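Local coordinates for HpcH/HpaI aldolase (Desulfitobacterium hafniense, PDB 3QZ6), which belongs to the HpcH/HpaI aldolase/citrate lyase family and folds as an eight-stranded TIM barrel, at residues A[202-206]-A[207-211]; A[148-152]-A[153-157]; A[4-7]-A[8-12]; A[161-165]-A[166-170]; A[82-85]-A[86-89]. One frame throughout, in Å; residues are numbered along the deposited sequence.

In the fold
All five contacts are local, each within one continuous run of chain around the barrel. Interactions 1 and 5 close a helix with a positive-phi glycine. Interaction 2 starts a helix after a strand, and interaction 4 is a turn leading toward a strand. Interaction 3 lies in the N-terminal helix 6-11, near the first residues of several strands. Interactions 1, 2 and 4 sit close together: Val210 N probably hydrogen-bonds to Asp169 O, and Ala148 N to Ala170 O. Lys7 of interaction 3 makes a salt bridge to Asp169. Each contact mixes buried and exposed residues. Side-chain charges matter in interactions 1, 3 and 5; interactions 2 and 4 rely on apolar side chains and backbone bonds.

Interaction 1: A[202-206]-A[207-211]; sequences RAADR and QGVVK
The carboxylate of Asp205 receives Lys211 on the syn lone pair of OD1, the side facing the other oxygen. Lys211 NZ stands 2.7 Å from Asp205 OD1 and forms a salt bridge. The two side chains cross at about a right angle. Lys211 gets there by a bend at chi3 (-63°), and its ammonium group is also held by the carbonyl O of Arg228. Water 1 donates to both Asp205 OD1 and Val209 O. It ties the acid to the chain beyond the helix.

The second flat group is the guanidinium of Arg206. The backbone O of Arg202 lies 3.8 Å above one face, over its centre. Arg206 NH2 has a salt bridge to Asp160, which also accepts a bond from Gln207 NE2.

The helix carrying these charges ends in a Schellman motif. Gly208 turns the chain with phi 69°. Val209 N then bonds almost straight to Ala204 O at 2.9 Å, and Gly208 N makes a weak bond to Asp205 O. Ala204 CB packs on Lys211 CG at 3.7 Å, beside the apolar pair of Ala204 and Val209.

The turn takes the chain from helix 191-207 into strand 210-215. Ala203, Ala204 and Gln207 rest on helix 159-163, while Val210 pairs by backbone bonds with Asp169 and Val171 alongside strand 170-173.

Interaction 2: A[148-152]-A[153-157]; sequences AQIEH and VKAVE
Ile150 lays its CG2 methyl over two residues of the next helix. It comes within 3.8 Å of Val156 CG2 and 4.0 Å of Ala155 CB. With CG1 beside the backbone N (chi1 -58°), CG2 is the branch left to meet the helix. The side chains of Ile150 and Val156 meet at a slant. Ile150 also touches Ile159, and Ala155 touches Ile162, so helix 159-163 extends this apolar patch. Val156 continues it onto Cys196, Lys199 and Val200 of helix 191-207.

Between strand 145-150 and helix 153-157 the chain turns through Glu151 and His152. His152 is the N-cap residue. Its carbonyl O accepts Val156 N at 3.1 Å, in the carbonyl plane, and takes a weak second bond from Ala155 N. Two methyl groups lie against the same oxygen, with Ala155 CB at 3.4 Å and Val156 CG2 at 3.5 Å from His152 O.

The contact is therefore apolar where Ile150 meets Ala155 and Val156, and backbone-bonded at the helix start. Val153 N, in the first turn, gives its hydrogen to Asp181 OD2. A carboxylate at the N-terminal end probably also interacts favourably with the helix dipole.

Interaction 3: A[4-7]-A[8-12]; sequences MFLK and KKLSA
Ser11 N bonds to Lys7 O at 2.7 Å, the shortest hydrogen bond between 4-7 and 8-12. The donor is tilted 26° from the carbonyl plane. The CB of Ser11 lies 3.1 Å from the same Lys7 O. One step back, Leu10 N reaches Leu6 O at 3.1 Å, in the carbonyl plane. Lys9 N makes only a weak bond to Phe5 O.

Phe5 O is also lined by the aliphatic part of Lys9, whose CG comes to 3.3 Å. Lys9 CG lies beside its own backbone N (chi1 -64°), and the chain runs extended from there past Phe5 O. Its NZ ends in a salt bridge to Asp39. Lys7 is bent at chi2 and chi3, and its NZ pairs with Asp169. Leu6 CG and Leu10 CD1 pack at 4.2 Å on one side of the helix.

Glu90 accepts both Phe5 N and Leu6 N, so a carboxylate closes the helix start. Helix 6-11 lies across the beginnings of barrel strands. Leu6 and Leu10 both rest on Val16 of strand 16-21 and Phe145 of strand 145-150, and Leu6 also reaches Ser68 and Leu70 of strand 68-72.

Interaction 4: A[161-165]-A[166-170]; sequences SILAV and QGVDA
Val168 holds CG1 anti to its backbone N (chi1 178°), which leaves CG2 on the side of that N and against Val165. This CG2 comes to 3.3 Å from Val165 O and 3.8 Å from Val165 CB. The two valines are the ends of a type II beta turn, Val165 to Val168, in the link between helix 159-163 and strand 170-173 of the TIM barrel.

The turn is closed by one backbone bond. Val168 N donates to Val165 O at 3.3 Å with an N-H...O angle of 156°, so it is fairly straight but long. The donor is tilted out of the carbonyl plane. Gly167 occupies the third position with phi 104°, a backbone shape suited to glycine. Gln166 takes the second position. Its CB points away from 161-165, and the extended side chain touches Leu115.

Val168 also faces back to the helix. Its CG1 meets Leu163 CD2 at 4.3 Å, and its CG2 approaches Ile162 O at 4.0 Å. Leu163 and Ile162 of the helix thus pack on the turn that follows.

Neighbours cover both parts. Val165 rests on Ala100 and Met103 of helix 100-110. Leu163 lies on Ala204 and Gln207 of helix 191-207. Beyond the turn, Asp169 OD2 accepts the backbone N of Ile146.

Val165 itself keeps one methyl close to the turn backbone: its CG1 lies 3.3 Å from Gln166 N and 3.6 Å from Gln166 O.

Interaction 5: A[82-85]-A[86-89]; sequences QRLL and DIGA
Gln82 and Asp86 meet one turn apart on helix 78-87, the helix of the beta-alpha-beta unit between strands 68-72 and 91-94. Gln82 NE2 donates to Asp86 OD2 at 2.8 Å, nearly straight. The oxygen is met on its syn side, and it lies close to the amide plane of Gln82. Amide and carboxylate planes are 54° apart. Gln82 first extends, then bends at chi2 (82°), which brings its amide back toward Asp86.

A second shell holds this pair. Asp86 OD1 has a salt bridge to Arg118, and Gln82 NE2 also bonds to Gly119 O. The carboxylate is thus gripped from both oxygens, and its negative charge is probably stabilised there.

One residue on, Ile87 runs its CG1 and CD1 along Arg83 O, with Ile87 CG1 at 3.1 Å. Ile87 CD1 just touches Leu84 CD2. Leu84 also touches Phe52 and Ile55 of the neighbouring helix 52-65, and Val71 and Phe92 of the strands.

At the helix end Gly88 takes positive phi (132°). Leu84 O then accepts two backbone donors from opposite faces of its plane, Gly88 N at 3.1 Å and Ala89 N at 3.0 Å. Water 2 spans the exit, donating to Leu85 O at 2.8 Å and to Ala89 O at 2.7 Å.

Interaction 1: A[202-206]-A[207-211]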
loop_
_atom_site.group_PDB
_atom_site.type_symbol
_atom_site.label_atom_id
_atom_site.label_comp_id
_atom_site.label_asym_id
_atom_site.label_seq_id
_atom_site.Cartn_x
_atom_site.Cartn_y
_atom_site.Cartn_z
ATOM N N ARG A 202 15.195 0.248 -32.040
ATOM C CA ARG A 202 15.979 0.723 -33.184
ATOM C C ARG A 202 15.459 2.065 -33.697
ATOM O O ARG A 202 16.242 2.952 -34.035
ATOM C CB ARG A 202 15.990 -0.308 -34.306
ATOM C CG ARG A 202 16.872 -1.504 -34.016
ATOM C CD ARG A 202 16.842 -2.480 -35.173
ATOM N NE ARG A 202 16.570 -3.829 -34.707
ATOM C CZ ARG A 202 15.564 -4.569 -35.147
ATOM N NH1 ARG A 202 14.761 -4.086 -36.075
ATOM N NH2 ARG A 202 15.369 -5.791 -34.667
ATOM N N ALA A 203 14.138 2.222 -33.741
ATOM C CA ALA A 203 13.562 3.497 -34.155
ATOM C C ALA A 203 13.864 4.599 -33.143
ATOM O O ALA A 203 14.154 5.741 -33.513
ATOM C CB ALA A 203 12.054 3.367 -34.384
ATOM N N ALA A 204 13.790 4.265 -31.858
ATOM C CA ALA A 204 14.117 5.237 -30.825
ATOM C C ALA A 204 15.555 5.743 -31.009
ATOM O O ALA A 204 15.830 6.942 -30.895
ATOM C CB ALA A 204 13.929 4.620 -29.432
ATOM N N ASP A 205 16.471 4.824 -31.292
ATOM C CA ASP A 205 17.862 5.190 -31.543
ATOM C C ASP A 205 17.978 6.134 -32.737
ATOM O O ASP A 205 18.664 7.154 -32.667
ATOM C CB ASP A 205 18.729 3.940 -31.753
ATOM C CG ASP A 205 18.868 3.111 -30.483
ATOM O OD1 ASP A 205 18.684 3.686 -29.389
ATOM O OD2 ASP A 205 19.158 1.896 -30.570
ATOM N N ARG A 206 17.297 5.800 -33.828
ATOM C CA ARG A 206 17.308 6.650 -35.023
ATOM C C ARG A 206 16.767 8.053 -34.758
ATOM O O ARG A 206 17.261 9.030 -35.325
ATOM C CB ARG A 206 16.513 6.004 -36.157
ATOM C CG ARG A 206 17.194 4.797 -36.793
ATOM C CD ARG A 206 16.487 4.394 -38.082
ATOM N NE ARG A 206 15.148 3.859 -37.844
ATOM C CZ ARG A 206 14.884 2.570 -37.657
ATOM N NH1 ARG A 206 15.870 1.679 -37.676
ATOM N NH2 ARG A 206 13.638 2.167 -37.455
ATOM N N GLN A 207 15.759 8.154 -33.891
ATOM C CA GLN A 207 15.074 9.423 -33.670
ATOM C C GLN A 207 15.585 10.193 -32.454
ATOM O O GLN A 207 15.095 11.280 -32.161
ATOM C CB GLN A 207 13.560 9.204 -33.532
ATOM C CG GLN A 207 12.923 8.446 -34.694
ATOM C CD GLN A 207 13.150 9.133 -36.032
ATOM O OE1 GLN A 207 13.232 10.360 -36.104
ATOM N NE2 GLN A 207 13.269 8.342 -37.094
ATOM N N GLY A 208 16.547 9.622 -31.734
ATOM C CA GLY A 208 17.088 10.274 -30.552
ATOM C C GLY A 208 16.101 10.336 -29.393
ATOM O O GLY A 208 16.034 11.327 -28.666
ATOM N N VAL A 209 15.348 9.258 -29.213
ATOM C CA VAL A 209 14.311 9.176 -28.183
ATOM C C VAL A 209 14.737 8.217 -27.060
ATOM O O VAL A 209 15.313 7.166 -27.317
ATOM C CB VAL A 209 12.970 8.730 -28.819
ATOM C CG1 VAL A 209 11.956 8.298 -27.766
ATOM C CG2 VAL A 209 12.402 9.846 -29.704
ATOM N N VAL A 210 14.458 8.581 -25.810
ATOM C CA VAL A 210 14.840 7.737 -24.685
ATOM C C VAL A 210 14.078 6.411 -24.702
ATOM O O VAL A 210 12.889 6.362 -25.004
ATOM C CB VAL A 210 14.628 8.460 -23.334
ATOM C CG1 VAL A 210 14.771 7.489 -22.169
ATOM C CG2 VAL A 210 15.600 9.614 -23.189
ATOM N N LYS A 211 14.776 5.337 -24.373
ATOM C CA LYS A 211 14.171 4.018 -24.345
ATOM C C LYS A 211 13.695 3.666 -22.932
ATOM O O LYS A 211 14.419 3.864 -21.959
ATOM C CB LYS A 211 15.169 2.984 -24.880
ATOM C CG LYS A 211 15.392 3.117 -26.393
ATOM C CD LYS A 211 16.530 2.245 -26.913
ATOM C CE LYS A 211 17.865 2.658 -26.313
ATOM N NZ LYS A 211 18.996 2.209 -27.182
HETATM O O HOH W 1 17.868 6.330 -28.060
#

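Interaction 2: A[148-152]-A[153-157]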
loop_
_atom_site.group_PDB
_atom_site.type_symbol
_atom_site.label_atom_id
_atom_site.label_comp_id
_atom_site.label_asym_id
_atom_site.label_seq_id
_atom_site.Cartn_x
_atom_site.Cartn_y
_atom_site.Cartn_z
ATOM N N ALA A 148 5.649 8.054 -25.006
ATOM C CA ALA A 148 4.667 7.284 -25.772
ATOM C C ALA A 148 4.665 5.820 -25.341
ATOM O O ALA A 148 5.709 5.181 -25.278
ATOM C CB ALA A 148 4.941 7.394 -27.275
ATOM N N GLN A 149 3.491 5.292 -25.029
ATOM C CA GLN A 149 3.389 3.877 -24.731
ATOM C C GLN A 149 2.850 3.124 -25.942
ATOM O O GLN A 149 1.805 3.469 -26.479
ATOM C CB GLN A 149 2.508 3.618 -23.508
ATOM C CG GLN A 149 2.342 2.131 -23.243
ATOM C CD GLN A 149 1.110 1.816 -22.414
ATOM O OE1 GLN A 149 1.214 1.464 -21.241
ATOM N NE2 GLN A 149 -0.068 1.932 -23.029
ATOM N N ILE A 150 3.582 2.099 -26.368
ATOM C CA ILE A 150 3.257 1.351 -27.577
ATOM C C ILE A 150 2.580 0.034 -27.227
ATOM O O ILE A 150 3.124 -0.764 -26.461
ATOM C CB ILE A 150 4.543 1.031 -28.371
ATOM C CG1 ILE A 150 5.297 2.321 -28.737
ATOM C CG2 ILE A 150 4.219 0.200 -29.599
ATOM C CD1 ILE A 150 4.488 3.335 -29.571
ATOM N N GLU A 151 1.399 -0.201 -27.787
ATOM C CA GLU A 151 0.628 -1.399 -27.461
ATOM C C GLU A 151 0.028 -2.091 -28.684
ATOM O O GLU A 151 -0.726 -3.047 -28.535
ATOM C CB GLU A 151 -0.535 -1.039 -26.528
ATOM C CG GLU A 151 -0.153 -0.316 -25.269
ATOM C CD GLU A 151 -1.345 -0.152 -24.331
ATOM O OE1 GLU A 151 -2.374 0.429 -24.762
ATOM O OE2 GLU A 151 -1.255 -0.621 -23.170
ATOM N N HIS A 152 0.336 -1.603 -29.880
ATOM C CA HIS A 152 -0.290 -2.130 -31.093
ATOM C C HIS A 152 0.761 -2.485 -32.130
ATOM O O HIS A 152 1.749 -1.772 -32.293
ATOM C CB HIS A 152 -1.265 -1.111 -31.704
ATOM C CG HIS A 152 -2.403 -0.736 -30.805
ATOM N ND1 HIS A 152 -2.305 0.258 -29.857
ATOM C CD2 HIS A 152 -3.669 -1.210 -30.724
ATOM C CE1 HIS A 152 -3.458 0.373 -29.219
ATOM N NE2 HIS A 152 -4.303 -0.505 -29.727
ATOM N N VAL A 153 0.542 -3.589 -32.835
ATOM C CA VAL A 153 1.417 -3.981 -33.937
ATOM C C VAL A 153 1.519 -2.870 -34.979
ATOM O O VAL A 153 2.581 -2.624 -35.545
ATOM C CB VAL A 153 0.914 -5.272 -34.599
ATOM C CG1 VAL A 153 1.762 -5.620 -35.825
ATOM C CG2 VAL A 153 0.924 -6.407 -33.589
ATOM N N LYS A 154 0.402 -2.198 -35.221
ATOM C CA LYS A 154 0.354 -1.108 -36.190
ATOM C C LYS A 154 1.260 0.054 -35.770
ATOM O O LYS A 154 1.894 0.703 -36.612
ATOM C CB LYS A 154 -1.095 -0.644 -36.355
ATOM C CG LYS A 154 -1.287 0.753 -36.914
ATOM C CD LYS A 154 -2.703 1.234 -36.600
ATOM C CE LYS A 154 -3.028 2.572 -37.254
ATOM N NZ LYS A 154 -4.434 2.994 -36.965
ATOM N N ALA A 155 1.325 0.314 -34.469
ATOM C CA ALA A 155 2.188 1.375 -33.961
ATOM C C ALA A 155 3.649 0.988 -34.148
ATOM O O ALA A 155 4.486 1.819 -34.509
ATOM C CB ALA A 155 1.889 1.661 -32.478
ATOM N N VAL A 156 3.958 -0.278 -33.900
ATOM C CA VAL A 156 5.310 -0.774 -34.124
ATOM C C VAL A 156 5.722 -0.584 -35.587
ATOM O O VAL A 156 6.832 -0.130 -35.883
ATOM C CB VAL A 156 5.421 -2.253 -33.737
ATOM C CG1 VAL A 156 6.790 -2.797 -34.102
ATOM C CG2 VAL A 156 5.163 -2.414 -32.247
ATOM N N GLU A 157 4.818 -0.917 -36.500
ATOM C CA GLU A 157 5.087 -0.756 -37.926
ATOM C C GLU A 157 5.288 0.709 -38.304
ATOM O O GLU A 157 6.059 1.024 -39.205
ATOM C CB GLU A 157 3.942 -1.343 -38.749
ATOM C CG GLU A 157 3.803 -2.848 -38.642
ATOM C CD GLU A 157 2.526 -3.356 -39.300
ATOM O OE1 GLU A 157 2.331 -4.591 -39.350
ATOM O OE2 GLU A 157 1.718 -2.516 -39.763
#

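Interaction 3: A[4-7]-A[8-12]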
loop_
_atom_site.group_PDB
_atom_site.type_symbol
_atom_site.label_atom_id
_atom_site.label_comp_id
_atom_site.label_asym_id
_atom_site.label_seq_id
_atom_site.Cartn_x
_atom_site.Cartn_y
_atom_site.Cartn_z
HETATM N N MSE A 4 11.800 20.586 -10.925
HETATM C CA MSE A 4 11.597 19.529 -11.914
HETATM C C MSE A 4 12.829 18.633 -11.897
HETATM O O MSE A 4 13.953 19.130 -11.931
HETATM C CB MSE A 4 11.406 20.141 -13.302
HETATM C CG MSE A 4 10.250 21.125 -13.396
HETATM SE SE MSE A 4 8.502 20.243 -13.457
HETATM C CE MSE A 4 8.606 19.478 -15.246
ATOM N N PHE A 5 12.632 17.319 -11.835
ATOM C CA PHE A 5 13.752 16.417 -11.564
ATOM C C PHE A 5 14.054 15.385 -12.658
ATOM O O PHE A 5 15.190 14.945 -12.787
ATOM C CB PHE A 5 13.531 15.689 -10.231
ATOM C CG PHE A 5 13.013 16.583 -9.123
ATOM C CD1 PHE A 5 13.821 17.561 -8.567
ATOM C CD2 PHE A 5 11.725 16.433 -8.639
ATOM C CE1 PHE A 5 13.352 18.379 -7.553
ATOM C CE2 PHE A 5 11.244 17.252 -7.618
ATOM C CZ PHE A 5 12.064 18.228 -7.079
ATOM N N LEU A 6 13.049 14.993 -13.437
ATOM C CA LEU A 6 13.202 13.830 -14.310
ATOM C C LEU A 6 14.096 14.046 -15.531
ATOM O O LEU A 6 15.057 13.294 -15.741
ATOM C CB LEU A 6 11.833 13.286 -14.740
ATOM C CG LEU A 6 11.891 11.952 -15.491
ATOM C CD1 LEU A 6 12.563 10.887 -14.635
ATOM C CD2 LEU A 6 10.496 11.490 -15.911
ATOM N N LYS A 7 13.785 15.050 -16.352
ATOM C CA LYS A 7 14.551 15.247 -17.591
ATOM C C LYS A 7 16.004 15.612 -17.310
ATOM O O LYS A 7 16.897 15.291 -18.092
ATOM C CB LYS A 7 13.913 16.309 -18.487
ATOM C CG LYS A 7 12.564 15.905 -19.037
ATOM C CD LYS A 7 12.592 15.710 -20.532
ATOM C CE LYS A 7 13.161 16.918 -21.236
ATOM N NZ LYS A 7 12.734 16.978 -22.656
ATOM N N LYS A 8 16.235 16.283 -16.188
ATOM C CA LYS A 8 17.587 16.636 -15.777
ATOM C C LYS A 8 18.431 15.367 -15.613
ATOM O O LYS A 8 19.558 15.288 -16.092
ATOM C CB LYS A 8 17.525 17.422 -14.468
ATOM C CG LYS A 8 18.733 18.270 -14.160
ATOM C CD LYS A 8 18.430 19.197 -12.984
ATOM C CE LYS A 8 19.687 19.887 -12.456
ATOM N NZ LYS A 8 19.403 20.701 -11.233
ATOM N N LYS A 9 17.875 14.365 -14.945
ATOM C CA LYS A 9 18.552 13.082 -14.793
ATOM C C LYS A 9 18.776 12.377 -16.126
ATOM O O LYS A 9 19.865 11.877 -16.397
ATOM C CB LYS A 9 17.743 12.174 -13.870
ATOM C CG LYS A 9 17.633 12.708 -12.453
ATOM C CD LYS A 9 16.666 11.877 -11.617
ATOM C CE LYS A 9 16.722 12.307 -10.156
ATOM N NZ LYS A 9 15.647 11.658 -9.365
ATOM N N LEU A 10 17.740 12.335 -16.957
ATOM C CA LEU A 10 17.816 11.636 -18.228
ATOM C C LEU A 10 18.846 12.311 -19.108
ATOM O O LEU A 10 19.630 11.654 -19.796
ATOM C CB LEU A 10 16.461 11.653 -18.935
ATOM C CG LEU A 10 15.362 10.817 -18.287
ATOM C CD1 LEU A 10 14.041 11.027 -19.010
ATOM C CD2 LEU A 10 15.760 9.350 -18.284
ATOM N N SER A 11 18.835 13.636 -19.075
ATOM C CA SER A 11 19.748 14.428 -19.885
ATOM C C SER A 11 21.206 14.158 -19.509
ATOM O O SER A 11 22.097 14.228 -20.354
ATOM C CB SER A 11 19.421 15.913 -19.733
ATOM O OG SER A 11 20.339 16.711 -20.450
ATOM N N ALA A 12 21.443 13.839 -18.242
ATOM C CA ALA A 12 22.792 13.545 -17.763
ATOM C C ALA A 12 23.189 12.096 -18.034
ATOM O O ALA A 12 24.251 11.640 -17.604
ATOM C CB ALA A 12 22.905 13.853 -16.282
#

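Interaction 4: A[161-165]-A[166-170]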
loop_
_atom_site.group_PDB
_atom_site.type_symbol
_atom_site.label_atom_id
_atom_site.label_comp_id
_atom_site.label_asym_id
_atom_site.label_seq_id
_atom_site.Cartn_x
_atom_site.Cartn_y
_atom_site.Cartn_z
ATOM N N SER A 161 7.524 7.256 -37.584
ATOM C CA SER A 161 6.645 8.408 -37.692
ATOM C C SER A 161 6.192 8.878 -36.303
ATOM O O SER A 161 6.144 10.071 -36.009
ATOM C CB SER A 161 5.431 8.045 -38.549
ATOM O OG SER A 161 4.561 9.147 -38.689
ATOM N N ILE A 162 5.866 7.938 -35.437
ATOM C CA ILE A 162 5.415 8.316 -34.104
ATOM C C ILE A 162 6.532 8.996 -33.314
ATOM O O ILE A 162 6.322 10.052 -32.717
ATOM C CB ILE A 162 4.855 7.107 -33.343
ATOM C CG1 ILE A 162 3.586 6.611 -34.044
ATOM C CG2 ILE A 162 4.588 7.473 -31.870
ATOM C CD1 ILE A 162 3.076 5.261 -33.579
ATOM N N LEU A 163 7.724 8.408 -33.335
ATOM C CA LEU A 163 8.835 8.909 -32.523
ATOM C C LEU A 163 9.566 10.122 -33.103
ATOM O O LEU A 163 10.384 10.731 -32.418
ATOM C CB LEU A 163 9.834 7.788 -32.219
ATOM C CG LEU A 163 9.242 6.579 -31.492
ATOM C CD1 LEU A 163 10.341 5.589 -31.110
ATOM C CD2 LEU A 163 8.477 7.029 -30.259
ATOM N N ALA A 164 9.278 10.476 -34.355
ATOM C CA ALA A 164 9.918 11.633 -34.978
ATOM C C ALA A 164 9.246 12.951 -34.591
ATOM O O ALA A 164 9.778 14.025 -34.853
ATOM C CB ALA A 164 9.945 11.484 -36.515
ATOM N N VAL A 165 8.070 12.872 -33.976
ATOM C CA VAL A 165 7.365 14.079 -33.567
ATOM C C VAL A 165 8.203 14.845 -32.548
ATOM O O VAL A 165 8.676 14.276 -31.568
ATOM C CB VAL A 165 5.966 13.762 -32.986
ATOM C CG1 VAL A 165 5.345 15.006 -32.395
ATOM C CG2 VAL A 165 5.050 13.176 -34.085
ATOM N N GLN A 166 8.399 16.133 -32.796
ATOM C CA GLN A 166 9.163 16.982 -31.891
ATOM C C GLN A 166 8.452 17.097 -30.537
ATOM O O GLN A 166 7.248 17.353 -30.472
ATOM C CB GLN A 166 9.349 18.364 -32.508
ATOM C CG GLN A 166 10.133 19.337 -31.641
ATOM C CD GLN A 166 10.166 20.737 -32.239
ATOM O OE1 GLN A 166 9.220 21.518 -32.087
ATOM N NE2 GLN A 166 11.250 21.055 -32.938
ATOM N N GLY A 167 9.194 16.882 -29.460
ATOM C CA GLY A 167 8.610 16.936 -28.132
ATOM C C GLY A 167 8.394 15.564 -27.519
ATOM O O GLY A 167 8.042 15.460 -26.352
ATOM N N VAL A 168 8.599 14.502 -28.290
ATOM C CA VAL A 168 8.471 13.162 -27.720
ATOM C C VAL A 168 9.770 12.791 -27.028
ATOM O O VAL A 168 10.808 12.678 -27.670
ATOM C CB VAL A 168 8.151 12.103 -28.781
ATOM C CG1 VAL A 168 8.090 10.717 -28.136
ATOM C CG2 VAL A 168 6.843 12.434 -29.484
ATOM N N ASP A 169 9.718 12.585 -25.718
ATOM C CA ASP A 169 10.946 12.377 -24.951
ATOM C C ASP A 169 11.370 10.916 -24.877
ATOM O O ASP A 169 12.561 10.608 -24.874
ATOM C CB ASP A 169 10.782 12.942 -23.536
ATOM C CG ASP A 169 10.593 14.447 -23.542
ATOM O OD1 ASP A 169 11.463 15.139 -24.107
ATOM O OD2 ASP A 169 9.565 14.935 -23.022
ATOM N N ALA A 170 10.401 10.011 -24.824
ATOM C CA ALA A 170 10.727 8.625 -24.533
ATOM C C ALA A 170 9.656 7.686 -25.063
ATOM O O ALA A 170 8.543 8.116 -25.379
ATOM C CB ALA A 170 10.887 8.446 -23.024
#

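Interaction 5: A[82-85]-A[86-89]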
loop_
_atom_site.group_PDB
_atom_site.type_symbol
_atom_site.label_atom_id
_atom_site.label_comp_id
_atom_site.label_asym_id
_atom_site.label_seq_id
_atom_site.Cartn_x
_atom_site.Cartn_y
_atom_site.Cartn_z
ATOM N N GLN A 82 -3.612 20.114 -19.597
ATOM C CA GLN A 82 -3.415 21.432 -19.007
ATOM C C GLN A 82 -3.464 21.361 -17.477
ATOM O O GLN A 82 -2.572 21.864 -16.798
ATOM C CB GLN A 82 -4.473 22.418 -19.521
ATOM C CG GLN A 82 -4.379 23.803 -18.894
ATOM C CD GLN A 82 -3.315 24.658 -19.564
ATOM O OE1 GLN A 82 -3.203 24.673 -20.788
ATOM N NE2 GLN A 82 -2.518 25.354 -18.765
ATOM N N ARG A 83 -4.502 20.739 -16.932
ATOM C CA ARG A 83 -4.674 20.737 -15.480
ATOM C C ARG A 83 -3.559 19.978 -14.773
ATOM O O ARG A 83 -3.055 20.423 -13.743
ATOM C CB ARG A 83 -6.031 20.151 -15.078
ATOM C CG ARG A 83 -7.240 20.910 -15.655
ATOM C CD ARG A 83 -8.550 20.289 -15.149
ATOM N NE ARG A 83 -8.786 20.632 -13.743
ATOM C CZ ARG A 83 -9.860 20.270 -13.050
ATOM N NH1 ARG A 83 -10.798 19.508 -13.618
ATOM N NH2 ARG A 83 -9.987 20.659 -11.780
ATOM N N LEU A 84 -3.193 18.815 -15.302
ATOM C CA LEU A 84 -2.228 17.988 -14.594
ATOM C C LEU A 84 -0.844 18.622 -14.599
ATOM O O LEU A 84 -0.130 18.530 -13.606
ATOM C CB LEU A 84 -2.192 16.556 -15.145
ATOM C CG LEU A 84 -3.455 15.737 -14.828
ATOM C CD1 LEU A 84 -3.464 14.428 -15.609
ATOM C CD2 LEU A 84 -3.594 15.483 -13.322
ATOM N N LEU A 85 -0.455 19.255 -15.707
ATOM C CA LEU A 85 0.830 19.962 -15.736
ATOM C C LEU A 85 0.791 21.160 -14.796
ATOM O O LEU A 85 1.777 21.462 -14.114
ATOM C CB LEU A 85 1.186 20.433 -17.149
ATOM C CG LEU A 85 1.544 19.340 -18.159
ATOM C CD1 LEU A 85 1.831 19.959 -19.516
ATOM C CD2 LEU A 85 2.752 18.525 -17.699
ATOM N N ASP A 86 -0.337 21.859 -14.775
ATOM C CA ASP A 86 -0.454 23.034 -13.916
ATOM C C ASP A 86 -0.357 22.608 -12.452
ATOM O O ASP A 86 0.319 23.247 -11.645
ATOM C CB ASP A 86 -1.773 23.766 -14.172
ATOM C CG ASP A 86 -1.761 24.545 -15.487
ATOM O OD1 ASP A 86 -0.665 24.783 -16.031
ATOM O OD2 ASP A 86 -2.839 24.931 -15.966
ATOM N N ILE A 87 -1.033 21.516 -12.123
ATOM C CA ILE A 87 -1.006 20.987 -10.754
ATOM C C ILE A 87 0.411 20.594 -10.349
ATOM O O ILE A 87 0.800 20.759 -9.194
ATOM C CB ILE A 87 -1.981 19.799 -10.603
ATOM C CG1 ILE A 87 -3.433 20.303 -10.626
ATOM C CG2 ILE A 87 -1.722 19.034 -9.317
ATOM C CD1 ILE A 87 -4.461 19.177 -10.977
ATOM N N GLY A 88 1.195 20.071 -11.291
ATOM C CA GLY A 88 2.594 19.802 -10.999
ATOM C C GLY A 88 3.142 18.439 -11.384
ATOM O O GLY A 88 4.275 18.099 -11.033
ATOM N N ALA A 89 2.353 17.638 -12.089
ATOM C CA ALA A 89 2.900 16.417 -12.664
ATOM C C ALA A 89 3.990 16.855 -13.631
ATOM O O ALA A 89 3.852 17.880 -14.305
ATOM C CB ALA A 89 1.823 15.643 -13.402
HETATM O O HOH W 2 4.354 20.489 -14.262
#